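Local coordinates for enoyl-acyl carrier protein reductase (Uncultured bacterium, PDB 6KIA) that binds NADH and, as an enoyl-acyl carrier protein reductase, probably uses it to reduce enoyl-acyl carrier protein in fatty-acid elongation, and is linked to triclosan resistance, at residues 277-288 against 413-424. Residues are numbered along the deposited sequence; the frame is centred on the assembly and turned at random.
Sequences WKQGIKATVYNC and ESSNPAGPVLWL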
ATOM      1  N   TRP A 277       4.301 -19.187   5.173  1.00 26.63           N
ATOM      2  CA  TRP A 277       4.530 -20.056   4.023  1.00 29.67           C
ATOM      3  C   TRP A 277       5.250 -21.335   4.439  1.00 34.41           C
ATOM      4  O   TRP A 277       4.927 -22.428   3.950  1.00 31.16           O
ATOM      5  CB  TRP A 277       5.332 -19.337   2.941  1.00 26.04           C
ATOM      6  CG  TRP A 277       5.442 -20.063   1.630  1.00 28.74           C
ATOM      7  CD1 TRP A 277       6.367 -21.020   1.293  1.00 28.34           C
ATOM      8  CD2 TRP A 277       4.635 -19.863   0.464  1.00 23.55           C
ATOM      9  NE1 TRP A 277       6.176 -21.427  -0.008  1.00 27.04           N
ATOM     10  CE2 TRP A 277       5.126 -20.728  -0.545  1.00 27.32           C
ATOM     11  CE3 TRP A 277       3.558 -19.019   0.162  1.00 29.18           C
ATOM     12  CZ2 TRP A 277       4.563 -20.791  -1.828  1.00 25.84           C
ATOM     13  CZ3 TRP A 277       2.991 -19.085  -1.114  1.00 29.67           C
ATOM     14  CH2 TRP A 277       3.501 -19.960  -2.096  1.00 26.63           C
ATOM     15  N   LYS A 278       6.227 -21.207   5.332  1.00 27.28           N
ATOM     16  CA  LYS A 278       6.916 -22.408   5.817  1.00 37.31           C
ATOM     17  C   LYS A 278       5.986 -23.334   6.609  1.00 33.53           C
ATOM     18  O   LYS A 278       6.288 -24.513   6.806  1.00 38.96           O
ATOM     19  CB  LYS A 278       8.125 -22.033   6.681  1.00 42.48           C
ATOM     20  CG  LYS A 278       9.110 -21.115   5.999  1.00 49.76           C
ATOM     21  CD  LYS A 278      10.404 -20.993   6.783  1.00 53.09           C
ATOM     22  CE  LYS A 278      11.321 -19.950   6.165  1.00 57.28           C
ATOM     23  NZ  LYS A 278      12.589 -19.805   6.927  1.00 61.52           N
ATOM     24  N   GLN A 279       4.855 -22.809   7.065  1.00 25.48           N
ATOM     25  CA  GLN A 279       3.873 -23.637   7.757  1.00 28.86           C
ATOM     26  C   GLN A 279       2.784 -24.158   6.822  1.00 29.58           C
ATOM     27  O   GLN A 279       1.789 -24.718   7.284  1.00 34.70           O
ATOM     28  CB  GLN A 279       3.262 -22.859   8.923  1.00 35.84           C
ATOM     29  CG  GLN A 279       4.284 -22.489   9.977  1.00 47.88           C
ATOM     30  CD  GLN A 279       3.728 -21.579  11.046  1.00 66.25           C
ATOM     31  OE1 GLN A 279       3.004 -20.627  10.751  1.00 72.26           O
ATOM     32  NE2 GLN A 279       4.068 -21.860  12.299  1.00 74.60           N
ATOM     33  N   GLY A 280       2.981 -23.986   5.517  1.00 29.12           N
ATOM     34  CA  GLY A 280       2.050 -24.510   4.530  1.00 30.01           C
ATOM     35  C   GLY A 280       0.885 -23.591   4.225  1.00 33.17           C
ATOM     36  O   GLY A 280      -0.034 -23.956   3.488  1.00 32.25           O
ATOM     37  N   ILE A 281       0.920 -22.392   4.798  1.00 31.27           N
ATOM     38  CA  ILE A 281      -0.101 -21.375   4.550  1.00 23.41           C
ATOM     39  C   ILE A 281       0.254 -20.573   3.284  1.00 27.79           C
ATOM     40  O   ILE A 281       1.386 -20.098   3.118  1.00 26.36           O
ATOM     41  CB  ILE A 281      -0.245 -20.432   5.763  1.00 23.58           C
ATOM     42  CG1 ILE A 281      -0.503 -21.228   7.055  1.00 20.18           C
ATOM     43  CG2 ILE A 281      -1.340 -19.375   5.521  1.00 26.90           C
ATOM     44  CD1 ILE A 281      -0.215 -20.422   8.306  1.00 24.00           C
ATOM     45  N   LYS A 282      -0.704 -20.457   2.374  1.00 20.47           N
ATOM     46  CA  LYS A 282      -0.486 -19.749   1.109  1.00 22.95           C
ATOM     47  C   LYS A 282      -0.703 -18.238   1.264  1.00 25.83           C
ATOM     48  O   LYS A 282      -1.746 -17.690   0.873  1.00 25.06           O
ATOM     49  CB  LYS A 282      -1.410 -20.301   0.027  1.00 27.36           C
ATOM     50  CG  LYS A 282      -1.134 -21.760  -0.368  1.00 38.03           C
ATOM     51  CD  LYS A 282       0.331 -22.015  -0.647  1.00 38.85           C
ATOM     52  CE  LYS A 282       0.594 -23.499  -0.893  1.00 52.24           C
ATOM     53  NZ  LYS A 282       2.057 -23.811  -0.904  1.00 58.54           N
ATOM     54  N   ALA A 283       0.283 -17.577   1.856  1.00 24.84           N
ATOM     55  CA  ALA A 283       0.259 -16.130   2.073  1.00 22.90           C
ATOM     56  C   ALA A 283       1.349 -15.479   1.225  1.00 24.39           C
ATOM     57  O   ALA A 283       2.505 -15.906   1.272  1.00 23.89           O
ATOM     58  CB  ALA A 283       0.453 -15.818   3.561  1.00 18.67           C
ATOM     59  N   THR A 284       0.984 -14.463   0.439  1.00 19.97           N
ATOM     60  CA  THR A 284       1.918 -13.824  -0.463  1.00 20.27           C
ATOM     61  C   THR A 284       1.818 -12.298  -0.339  1.00 20.21           C
ATOM     62  O   THR A 284       0.726 -11.720  -0.436  1.00 21.63           O
ATOM     63  CB  THR A 284       1.668 -14.254  -1.929  1.00 22.71           C
ATOM     64  OG1 THR A 284       1.814 -15.688  -2.050  1.00 21.52           O
ATOM     65  CG2 THR A 284       2.648 -13.555  -2.892  1.00 22.17           C
ATOM     66  N   VAL A 285       2.961 -11.663  -0.125  1.00 18.46           N
ATOM     67  CA  VAL A 285       3.067 -10.211  -0.221  1.00 19.41           C
ATOM     68  C   VAL A 285       3.446  -9.849  -1.634  1.00 20.53           C
ATOM     69  O   VAL A 285       4.437 -10.353  -2.168  1.00 20.94           O
ATOM     70  CB  VAL A 285       4.131  -9.634   0.737  1.00 18.11           C
ATOM     71  CG1 VAL A 285       4.337  -8.138   0.474  1.00 18.36           C
ATOM     72  CG2 VAL A 285       3.737  -9.900   2.192  1.00 21.21           C
ATOM     73  N   TYR A 286       2.651  -8.985  -2.252  1.00 16.51           N
ATOM     74  CA  TYR A 286       2.957  -8.518  -3.596  1.00 16.32           C
ATOM     75  C   TYR A 286       3.543  -7.143  -3.490  1.00 17.76           C
ATOM     76  O   TYR A 286       2.839  -6.199  -3.139  1.00 16.76           O
ATOM     77  CB  TYR A 286       1.695  -8.521  -4.481  1.00 16.24           C
ATOM     78  CG  TYR A 286       1.162  -9.916  -4.752  1.00 16.20           C
ATOM     79  CD1 TYR A 286       0.244 -10.519  -3.881  1.00 17.12           C
ATOM     80  CD2 TYR A 286       1.605 -10.633  -5.840  1.00 19.44           C
ATOM     81  CE1 TYR A 286      -0.225 -11.798  -4.132  1.00 20.01           C
ATOM     82  CE2 TYR A 286       1.140 -11.914  -6.100  1.00 20.04           C
ATOM     83  CZ  TYR A 286       0.236 -12.480  -5.261  1.00 19.50           C
ATOM     84  OH  TYR A 286      -0.208 -13.762  -5.554  1.00 20.88           O
ATOM     85  N   ASN A 287       4.841  -7.037  -3.762  1.00 18.41           N
ATOM     86  CA  ASN A 287       5.517  -5.734  -3.719  1.00 19.18           C
ATOM     87  C   ASN A 287       5.230  -4.963  -4.997  1.00 16.42           C
ATOM     88  O   ASN A 287       5.722  -5.304  -6.090  1.00 16.06           O
ATOM     89  CB  ASN A 287       7.016  -5.902  -3.485  1.00 16.35           C
ATOM     90  CG  ASN A 287       7.339  -6.190  -2.033  1.00 21.38           C
ATOM     91  OD1 ASN A 287       6.708  -5.628  -1.114  1.00 18.80           O
ATOM     92  ND2 ASN A 287       8.301  -7.091  -1.801  1.00 18.46           N
ATOM     93  N   CYS A 288       4.368  -3.963  -4.866  1.00 16.28           N
ATOM     94  CA  CYS A 288       3.785  -3.270  -6.026  1.00 17.69           C
ATOM     95  C   CYS A 288       4.427  -1.924  -6.312  1.00 16.21           C
ATOM     96  O   CYS A 288       5.079  -1.359  -5.433  1.00 16.42           O
ATOM     97  CB  CYS A 288       2.279  -3.084  -5.803  1.00 16.25           C
ATOM     98  SG  CYS A 288       1.338  -4.662  -5.827  1.00 17.60           S
ATOM     99  N   GLU A 413      -2.181 -14.970  -9.840  1.00 15.73           N
ATOM    100  CA  GLU A 413      -1.050 -15.563  -9.158  1.00 18.01           C
ATOM    101  C   GLU A 413      -1.503 -16.225  -7.853  1.00 18.13           C
ATOM    102  O   GLU A 413      -0.960 -17.255  -7.451  1.00 25.00           O
ATOM    103  CB  GLU A 413       0.024 -14.514  -8.874  1.00 19.64           C
ATOM    104  CG  GLU A 413       1.338 -15.082  -8.324  1.00 20.65           C
ATOM    105  CD  GLU A 413       2.049 -16.010  -9.312  1.00 28.29           C
ATOM    106  OE1 GLU A 413       1.745 -15.984 -10.528  1.00 26.89           O
ATOM    107  OE2 GLU A 413       2.945 -16.747  -8.867  1.00 27.41           O
ATOM    108  N   SER A 414      -2.488 -15.639  -7.180  1.00 19.49           N
ATOM    109  CA  SER A 414      -2.924 -16.238  -5.916  1.00 18.71           C
ATOM    110  C   SER A 414      -3.605 -17.585  -6.101  1.00 21.67           C
ATOM    111  O   SER A 414      -3.681 -18.347  -5.157  1.00 21.40           O
ATOM    112  CB  SER A 414      -3.834 -15.303  -5.134  1.00 22.71           C
ATOM    113  OG  SER A 414      -3.146 -14.117  -4.750  1.00 29.26           O
ATOM    114  N   SER A 415      -4.079 -17.914  -7.290  1.00 19.29           N
ATOM    115  CA  SER A 415      -4.599 -19.267  -7.449  1.00 23.65           C
ATOM    116  C   SER A 415      -3.481 -20.292  -7.317  1.00 25.46           C
ATOM    117  O   SER A 415      -3.708 -21.396  -6.833  1.00 25.43           O
ATOM    118  CB  SER A 415      -5.335 -19.458  -8.777  1.00 20.10           C
ATOM    119  OG  SER A 415      -6.632 -18.883  -8.728  1.00 21.10           O
ATOM    120  N   ASN A 416      -2.281 -19.938  -7.755  1.00 25.83           N
ATOM    121  CA  ASN A 416      -1.125 -20.832  -7.650  1.00 28.83           C
ATOM    122  C   ASN A 416       0.166 -20.051  -7.462  1.00 26.42           C
ATOM    123  O   ASN A 416       0.946 -19.888  -8.400  1.00 28.40           O
ATOM    124  CB  ASN A 416      -1.010 -21.708  -8.900  1.00 34.69           C
ATOM    125  CG  ASN A 416       0.097 -22.741  -8.787  1.00 48.11           C
ATOM    126  OD1 ASN A 416       0.404 -23.220  -7.696  1.00 50.28           O
ATOM    127  ND2 ASN A 416       0.700 -23.089  -9.921  1.00 53.89           N
ATOM    128  N   PRO A 417       0.376 -19.528  -6.252  1.00 24.07           N
ATOM    129  CA  PRO A 417       1.472 -18.572  -6.038  1.00 25.57           C
ATOM    130  C   PRO A 417       2.877 -19.181  -6.035  1.00 25.09           C
ATOM    131  O   PRO A 417       3.080 -20.259  -5.473  1.00 32.36           O
ATOM    132  CB  PRO A 417       1.142 -17.975  -4.669  1.00 25.33           C
ATOM    133  CG  PRO A 417       0.321 -19.039  -3.967  1.00 27.51           C
ATOM    134  CD  PRO A 417      -0.487 -19.686  -5.069  1.00 29.18           C
ATOM    135  N   ALA A 418       3.833 -18.464  -6.625  1.00 27.05           N
ATOM    136  CA  ALA A 418       5.205 -18.947  -6.700  1.00 30.98           C
ATOM    137  C   ALA A 418       5.916 -18.898  -5.353  1.00 34.17           C
ATOM    138  O   ALA A 418       6.819 -19.693  -5.103  1.00 31.68           O
ATOM    139  CB  ALA A 418       5.986 -18.151  -7.717  1.00 23.58           C
ATOM    140  N   GLY A 419       5.514 -17.980  -4.479  1.00 30.07           N
ATOM    141  CA  GLY A 419       6.215 -17.820  -3.222  1.00 29.11           C
ATOM    142  C   GLY A 419       5.568 -16.821  -2.286  1.00 28.95           C
ATOM    143  O   GLY A 419       4.573 -16.200  -2.633  1.00 23.52           O
ATOM    144  N   PRO A 420       6.148 -16.655  -1.098  1.00 24.34           N
ATOM    145  CA  PRO A 420       5.564 -15.774  -0.083  1.00 19.16           C
ATOM    146  C   PRO A 420       5.740 -14.274  -0.371  1.00 17.63           C
ATOM    147  O   PRO A 420       5.020 -13.474   0.229  1.00 17.81           O
ATOM    148  CB  PRO A 420       6.321 -16.172   1.191  1.00 25.91           C
ATOM    149  CG  PRO A 420       7.620 -16.714   0.710  1.00 27.33           C
ATOM    150  CD  PRO A 420       7.326 -17.390  -0.594  1.00 24.82           C
ATOM    151  N   VAL A 421       6.722 -13.910  -1.192  1.00 22.85           N
ATOM    152  CA  VAL A 421       7.009 -12.507  -1.502  1.00 19.30           C
ATOM    153  C   VAL A 421       7.371 -12.373  -2.972  1.00 18.80           C
ATOM    154  O   VAL A 421       8.314 -13.019  -3.454  1.00 23.71           O
ATOM    155  CB  VAL A 421       8.171 -11.939  -0.638  1.00 21.32           C
ATOM    156  CG1 VAL A 421       8.321 -10.448  -0.904  1.00 23.97           C
ATOM    157  CG2 VAL A 421       7.966 -12.206   0.860  1.00 24.78           C
ATOM    158  N   LEU A 422       6.602 -11.564  -3.701  1.00 17.78           N
ATOM    159  CA  LEU A 422       6.776 -11.415  -5.132  1.00 18.64           C
ATOM    160  C   LEU A 422       6.701  -9.951  -5.531  1.00 21.91           C
ATOM    161  O   LEU A 422       5.792  -9.235  -5.102  1.00 23.72           O
ATOM    162  CB  LEU A 422       5.713 -12.201  -5.901  1.00 20.58           C
ATOM    163  CG  LEU A 422       5.711 -13.718  -5.689  1.00 25.61           C
ATOM    164  CD1 LEU A 422       4.483 -14.344  -6.352  1.00 21.93           C
ATOM    165  CD2 LEU A 422       7.011 -14.277  -6.273  1.00 24.06           C
ATOM    166  N   TRP A 423       7.643  -9.517  -6.351  1.00 19.56           N
ATOM    167  CA  TRP A 423       7.595  -8.160  -6.893  1.00 15.83           C
ATOM    168  C   TRP A 423       6.816  -8.123  -8.209  1.00 19.40           C
ATOM    169  O   TRP A 423       7.081  -8.919  -9.132  1.00 21.66           O
ATOM    170  CB  TRP A 423       9.010  -7.611  -7.122  1.00 19.24           C
ATOM    171  CG  TRP A 423       9.675  -6.879  -5.994  1.00 18.88           C
ATOM    172  CD1 TRP A 423       9.910  -5.529  -5.920  1.00 22.62           C
ATOM    173  CD2 TRP A 423      10.245  -7.447  -4.804  1.00 18.80           C
ATOM    174  NE1 TRP A 423      10.601  -5.232  -4.779  1.00 18.36           N
ATOM    175  CE2 TRP A 423      10.799  -6.380  -4.055  1.00 17.82           C
ATOM    176  CE3 TRP A 423      10.327  -8.742  -4.291  1.00 18.21           C
ATOM    177  CZ2 TRP A 423      11.436  -6.577  -2.826  1.00 18.28           C
ATOM    178  CZ3 TRP A 423      10.980  -8.936  -3.061  1.00 20.52           C
ATOM    179  CH2 TRP A 423      11.515  -7.864  -2.348  1.00 20.00           C
ATOM    180  N   LEU A 424       5.888  -7.168  -8.304  1.00 18.68           N
ATOM    181  CA  LEU A 424       5.217  -6.841  -9.555  1.00 15.73           C
ATOM    182  C   LEU A 424       5.820  -5.532 -10.047  1.00 19.43           C
ATOM    183  O   LEU A 424       5.438  -4.462  -9.575  1.00 18.23           O
ATOM    184  CB  LEU A 424       3.703  -6.694  -9.339  1.00 17.20           C
ATOM    185  CG  LEU A 424       3.030  -7.889  -8.647  1.00 17.84           C
ATOM    186  CD1 LEU A 424       1.537  -7.641  -8.526  1.00 18.39           C
ATOM    187  CD2 LEU A 424       3.290  -9.159  -9.468  1.00 20.75           C
TER
HETATM  188  O   HOH W   1       7.180  -3.395  -7.523  1.00 18.59           O
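Asn-287 can be followed outward over the indole of Trp-423, its partner in the parallel pairing of strands 283-287 and 421-423. Asn-287 CB stands 3.6 Å from the centroid of the five-membered ring of Trp-423 and only 2° off its normal, a CH-pi contact over the face. Asn-287 CG moves on to 4.0 Å from Trp-423 CE2. Asn-287 ND2 ends 3.3 Å from Trp-423 CZ2, over the six-membered ring, with the amide plane turned 60° from the ring. ND2 also donates a hydrogen bond to Glu-270 OE2, on helix 263-278, while Trp-423 NE1 is hydrogen-bonded to the backbone O of His-242, so both groups are anchored from outside.

Backbone bonds fix the register: Val-285 N to Pro-420 O, Leu-422 N to Val-285 O (2.9 Å), Asn-287 N to Leu-422 O and Leu-424 N to Asn-287 O. Just before the paired residues Val-285 and Val-421, Thr-284 OG1 donates to Gly-419 O at 2.9 Å; chi1 of -60° turns this hydroxyl beside the backbone N, where it meets that carbonyl. Trp-277 lays one face against Gly-419 CA and Pro-420 CD, the latter 3.9 Å from the five-membered centroid of Trp-277.

Strand 421-423 thus continues the mainly parallel, Rossmann-type sheet beyond 283-287, whose other neighbour is strand 234-240. Helix 263-278 packs against Val-285 and Val-421, helix 394-413 meets Tyr-286 and Leu-424 through Met-410, and the side chain of Cys-288 lies about 4 Å from the bound NADH.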